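Side-chain contacts in ribosomal protein s2-related protein (Deinococcus radiodurans, PDB 2JH3), which binds a [4Fe-4S] cluster and may act as a CbiX-type chelatase that inserts iron into sirohydrochlorin: residues P71-L74 against Y78-E81; P152-L157 against V210-H215. All blocks are in the same frame, centred on the assembly; numbering follows the deposited sequence.

Contact 1: residues P71-L74 against Y78-E81; sequences PVFL and YVTE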
loop_
_atom_site.group_PDB
_atom_site.type_symbol
_atom_site.label_atom_id
_atom_site.label_comp_id
_atom_site.label_asym_id
_atom_site.label_seq_id
_atom_site.Cartn_x
_atom_site.Cartn_y
_atom_site.Cartn_z
ATOM N N PRO A 71 -10.601 -4.420 31.355
ATOM C CA PRO A 71 -11.110 -3.566 30.299
ATOM C C PRO A 71 -11.104 -2.055 30.583
ATOM O O PRO A 71 -11.862 -1.589 31.440
ATOM C CB PRO A 71 -12.581 -4.057 30.119
ATOM C CG PRO A 71 -12.614 -5.379 30.755
ATOM C CD PRO A 71 -11.692 -5.219 31.925
ATOM N N VAL A 72 -10.305 -1.309 29.815
ATOM C CA VAL A 72 -10.276 0.157 29.876
ATOM C C VAL A 72 -11.425 0.687 28.992
ATOM O O VAL A 72 -11.215 1.205 27.889
ATOM C CB VAL A 72 -8.862 0.711 29.468
ATOM C CG1 VAL A 72 -8.773 2.267 29.686
ATOM C CG2 VAL A 72 -7.816 0.094 30.313
ATOM N N PHE A 73 -12.651 0.438 29.464
ATOM C CA PHE A 73 -13.881 0.843 28.825
ATOM C C PHE A 73 -14.712 1.517 29.915
ATOM O O PHE A 73 -14.739 1.071 31.083
ATOM C CB PHE A 73 -14.702 -0.324 28.271
ATOM C CG PHE A 73 -14.124 -0.927 27.010
ATOM C CD1 PHE A 73 -14.781 -0.795 25.801
ATOM C CD2 PHE A 73 -12.905 -1.598 27.042
ATOM C CE1 PHE A 73 -14.245 -1.333 24.637
ATOM C CE2 PHE A 73 -12.380 -2.156 25.892
ATOM C CZ PHE A 73 -13.056 -2.010 24.688
ATOM N N LEU A 74 -15.384 2.602 29.512
ATOM C CA LEU A 74 -16.178 3.381 30.446
ATOM C C LEU A 74 -17.624 3.039 30.256
ATOM O O LEU A 74 -18.491 3.895 30.250
ATOM C CB LEU A 74 -15.888 4.869 30.280
ATOM C CG LEU A 74 -14.453 5.203 30.664
ATOM C CD1 LEU A 74 -14.155 6.667 30.575
ATOM C CD2 LEU A 74 -14.175 4.808 32.069
ATOM N N TYR A 78 -22.790 -4.809 26.535
ATOM C CA TYR A 78 -22.572 -5.891 25.568
ATOM C C TYR A 78 -21.128 -6.103 25.162
ATOM O O TYR A 78 -20.646 -7.224 25.106
ATOM C CB TYR A 78 -23.434 -5.605 24.349
ATOM C CG TYR A 78 -23.509 -6.781 23.420
ATOM C CD1 TYR A 78 -24.201 -7.956 23.790
ATOM C CD2 TYR A 78 -22.850 -6.745 22.196
ATOM C CE1 TYR A 78 -24.255 -9.059 22.888
ATOM C CE2 TYR A 78 -22.870 -7.837 21.305
ATOM C CZ TYR A 78 -23.563 -8.990 21.650
ATOM O OH TYR A 78 -23.594 -10.047 20.733
ATOM N N VAL A 79 -20.415 -5.019 24.919
ATOM C CA VAL A 79 -19.045 -5.149 24.491
ATOM C C VAL A 79 -18.212 -5.794 25.613
ATOM O O VAL A 79 -17.514 -6.749 25.361
ATOM C CB VAL A 79 -18.437 -3.832 24.030
ATOM C CG1 VAL A 79 -16.935 -3.975 23.803
ATOM C CG2 VAL A 79 -19.125 -3.333 22.754
ATOM N N THR A 80 -18.316 -5.298 26.850
ATOM C CA THR A 80 -17.448 -5.812 27.915
ATOM C C THR A 80 -17.892 -7.196 28.469
ATOM O O THR A 80 -17.071 -7.983 28.952
ATOM C CB THR A 80 -17.332 -4.777 29.087
ATOM O OG1 THR A 80 -18.623 -4.634 29.704
ATOM C CG2 THR A 80 -16.759 -3.476 28.612
ATOM N N GLU A 81 -19.176 -7.493 28.349
ATOM C CA GLU A 81 -19.821 -8.719 28.829
ATOM C C GLU A 81 -19.877 -9.878 27.783
ATOM O O GLU A 81 -19.843 -11.072 28.138
ATOM C CB GLU A 81 -21.271 -8.390 29.299
ATOM C CG GLU A 81 -21.246 -7.440 30.552
ATOM C CD GLU A 81 -22.651 -7.056 31.062
ATOM O OE1 GLU A 81 -22.732 -6.293 32.058
ATOM O OE2 GLU A 81 -23.625 -7.446 30.403
#

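Contact 2: residues P152-L157 against V210-H215; sequences PGNAAL and VPFLTH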
loop_
_atom_site.group_PDB
_atom_site.type_symbol
_atom_site.label_atom_id
_atom_site.label_comp_id
_atom_site.label_asym_id
_atom_site.label_seq_id
_atom_site.Cartn_x
_atom_site.Cartn_y
_atom_site.Cartn_z
ATOM N N PRO A 152 -27.226 7.148 25.657
ATOM C CA PRO A 152 -28.250 7.262 26.690
ATOM C C PRO A 152 -28.231 6.333 27.874
ATOM O O PRO A 152 -28.491 6.800 28.976
ATOM C CB PRO A 152 -29.558 7.056 25.914
ATOM C CG PRO A 152 -29.158 6.453 24.640
ATOM C CD PRO A 152 -27.827 7.000 24.329
ATOM N N GLY A 153 -27.977 5.039 27.706
ATOM C CA GLY A 153 -28.178 4.101 28.842
ATOM C C GLY A 153 -26.954 3.771 29.691
ATOM O O GLY A 153 -26.758 2.575 30.046
ATOM N N ASN A 154 -26.108 4.782 30.014
ATOM C CA ASN A 154 -24.915 4.534 30.856
ATOM C C ASN A 154 -25.226 4.509 32.359
ATOM O O ASN A 154 -24.997 5.450 33.127
ATOM C CB ASN A 154 -23.745 5.448 30.529
ATOM C CG ASN A 154 -22.410 4.848 30.983
ATOM O OD1 ASN A 154 -22.310 4.214 32.039
ATOM N ND2 ASN A 154 -21.375 5.065 30.184
ATOM N N ALA A 155 -25.792 3.381 32.741
ATOM C CA ALA A 155 -26.168 3.096 34.109
ATOM C C ALA A 155 -25.009 3.187 35.060
ATOM O O ALA A 155 -25.176 3.589 36.169
ATOM C CB ALA A 155 -26.747 1.720 34.150
ATOM N N ALA A 156 -23.798 2.845 34.635
ATOM C CA ALA A 156 -22.635 2.947 35.534
ATOM C C ALA A 156 -22.347 4.400 35.855
ATOM O O ALA A 156 -22.044 4.751 37.002
ATOM C CB ALA A 156 -21.415 2.276 34.923
ATOM N N LEU A 157 -22.438 5.270 34.856
ATOM C CA LEU A 157 -22.189 6.675 35.110
ATOM C C LEU A 157 -23.224 7.273 36.064
ATOM O O LEU A 157 -22.885 8.107 36.921
ATOM C CB LEU A 157 -22.147 7.468 33.794
ATOM C CG LEU A 157 -22.022 8.983 33.935
ATOM C CD1 LEU A 157 -20.789 9.317 34.670
ATOM C CD2 LEU A 157 -22.045 9.640 32.549
ATOM N N VAL A 210 -17.332 17.420 32.548
ATOM C CA VAL A 210 -16.416 16.272 32.428
ATOM C C VAL A 210 -17.033 15.168 31.537
ATOM O O VAL A 210 -17.979 14.474 31.911
ATOM C CB VAL A 210 -15.930 15.746 33.817
ATOM C CG1 VAL A 210 -15.039 14.425 33.692
ATOM C CG2 VAL A 210 -15.140 16.835 34.509
ATOM N N PRO A 211 -16.466 15.011 30.358
ATOM C CA PRO A 211 -16.736 13.890 29.503
ATOM C C PRO A 211 -16.317 12.544 30.090
ATOM O O PRO A 211 -15.103 12.330 30.399
ATOM C CB PRO A 211 -15.928 14.211 28.233
ATOM C CG PRO A 211 -15.679 15.705 28.314
ATOM C CD PRO A 211 -15.457 15.904 29.756
ATOM N N PHE A 212 -17.306 11.671 30.303
ATOM C CA PHE A 212 -17.057 10.275 30.816
ATOM C C PHE A 212 -16.691 9.385 29.622
ATOM O O PHE A 212 -17.438 8.522 29.244
ATOM C CB PHE A 212 -18.286 9.720 31.501
ATOM C CG PHE A 212 -18.038 8.453 32.266
ATOM C CD1 PHE A 212 -17.220 8.468 33.389
ATOM C CD2 PHE A 212 -18.717 7.267 31.950
ATOM C CE1 PHE A 212 -17.019 7.313 34.162
ATOM C CE2 PHE A 212 -18.503 6.134 32.718
ATOM C CZ PHE A 212 -17.653 6.175 33.835
ATOM N N LEU A 213 -15.548 9.691 29.025
ATOM C CA LEU A 213 -15.049 9.086 27.786
ATOM C C LEU A 213 -13.576 8.718 27.973
ATOM O O LEU A 213 -12.824 9.427 28.664
ATOM C CB LEU A 213 -15.108 10.155 26.658
ATOM C CG LEU A 213 -16.338 10.379 25.796
ATOM C CD1 LEU A 213 -17.534 9.609 26.177
ATOM C CD2 LEU A 213 -16.604 11.864 25.683
ATOM N N THR A 214 -13.128 7.641 27.314
ATOM C CA THR A 214 -11.692 7.364 27.302
ATOM C C THR A 214 -10.978 8.413 26.500
ATOM O O THR A 214 -9.859 8.806 26.839
ATOM C CB THR A 214 -11.347 5.986 26.684
ATOM O OG1 THR A 214 -11.980 5.873 25.414
ATOM C CG2 THR A 214 -11.798 4.857 27.585
ATOM N N HIS A 215 -11.610 8.847 25.419
ATOM C CA HIS A 215 -11.003 9.816 24.502
ATOM C C HIS A 215 -12.077 10.607 23.817
ATOM O O HIS A 215 -13.269 10.314 23.933
ATOM C CB HIS A 215 -10.167 9.112 23.412
ATOM C CG HIS A 215 -10.968 8.132 22.633
ATOM N ND1 HIS A 215 -11.466 6.971 23.203
ATOM C CD2 HIS A 215 -11.438 8.171 21.377
ATOM C CE1 HIS A 215 -12.177 6.318 22.303
ATOM N NE2 HIS A 215 -12.185 7.032 21.189
#

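Contact 1: residues P71-L74 against Y78-E81
Phe73 and Thr80 meet where a chelatase-type alpha/beta domain turns from strand 66-71 into helix 78-88, a strand-loop-helix connection of the CbiX family. The closest approach is between methyl and methylene: Thr80 CG2 lies 3.8 Å from Phe73 CB and 4.0 Å from Phe73 CG, at the root of the ring, and the two side chains run past each other in opposite directions. Further out, Val79 crosses the phenylalanine at roughly a right angle. Thr80 CG2 and Val79 CG1 both meet the ring obliquely. The phenylalanine suits this place because its base and its far rim serve successive residues of the helix, while the beta-branched pair offers methyl groups close to the backbone. Pro71, at the strand end, approaches more loosely, its CB 4.5 Å from Thr80 CG2; its ring and that of Phe73 also rest on Leu84. Phe73 also touches Ile9 of strand 5-10 and is buried, as are Pro71 and Thr80: this is the close-packed, apolar part. The other side of the helix start is looser: Tyr78 is exposed and Glu81 partly so, and neither touches 71-74, which suits a phenol hydroxyl and a carboxylate. Thr80 shows a methyl and a hydroxyl to different partners. With OG1 between the backbone N and the carbonyl carbon (chi1 65°), its CG2 is left for the phenylalanine, and the hydroxyl is hydrogen-bonded to the backbone N of Gly77, which satisfies it in this buried place. At the outer end of the aromatic ring, Val79 CG1 stands 3.9 Å from Phe73 CE1.

Contact 2: residues P152-L157 against V210-H215
The start of helix 155-167 and the chain leaving strand 207-211 approach most closely at Leu157 and Phe212, whose CA atoms are 7.6 Å apart; Asn154 and Phe212 are each the centre of an inverse gamma turn. Between the segments, leucine and phenylalanine slide past each other in opposite directions. Leu157 CD1 sits over one face of the Phe212 ring, 3.9 Å from its centroid and 17° off the normal, a CH-pi contact displaced toward the rim. CD2 of the leucine reaches back to Phe212 CB at 3.9 Å, so both methyls of the fork lie on the same side of the ring plane, CD1 over the ring and CD2 by its base. Phe212 presents itself this way because its CG is anti to the backbone N (chi1 -169°), carrying the ring across to the helix. Asn154 comes at the ring edge: its ND2 is 3.9 Å from Phe212 CD2, with amide and ring planes 70° apart. Asparagine suits the N-cap, where its OD1 accepts from Leu157 N at 3.0 Å, the donor lying above the carbonyl plane; ND2 is hydrogen-bonded to Leu74 O. Replacing Phe212 with an alanine would probably leave Leu157 CD1 without its aromatic face and open a gap beside the asparagine amide. Leu157 also packs on Leu147 and Ala149 of strand 144-149, the neighbour of strand 207-211 in the parallel sheet, while Met122 and Ile126 of helix 122-133 touch the Phe212 ring.

How the contacts relate
Both contacts are buried at their centres and join a helix start to the chain just past a strand, but in different CbiX units. Contact 1 is local: strand 66-71 runs on to its own following helix. Contact 2 brings together parts more than fifty residues apart, helix 155-167 and the exit of strand 207-211. Contact 1 is purely apolar across its segments, whereas contact 2 adds a capping amide to its aliphatic-aromatic packing. The two units touch directly through Leu74, beyond the bond its carbonyl makes to that amide: Leu74 O packs 3.3 Å from Phe212 CE2, and Leu74 CD1 packs against the backbone of Leu213 and Thr214.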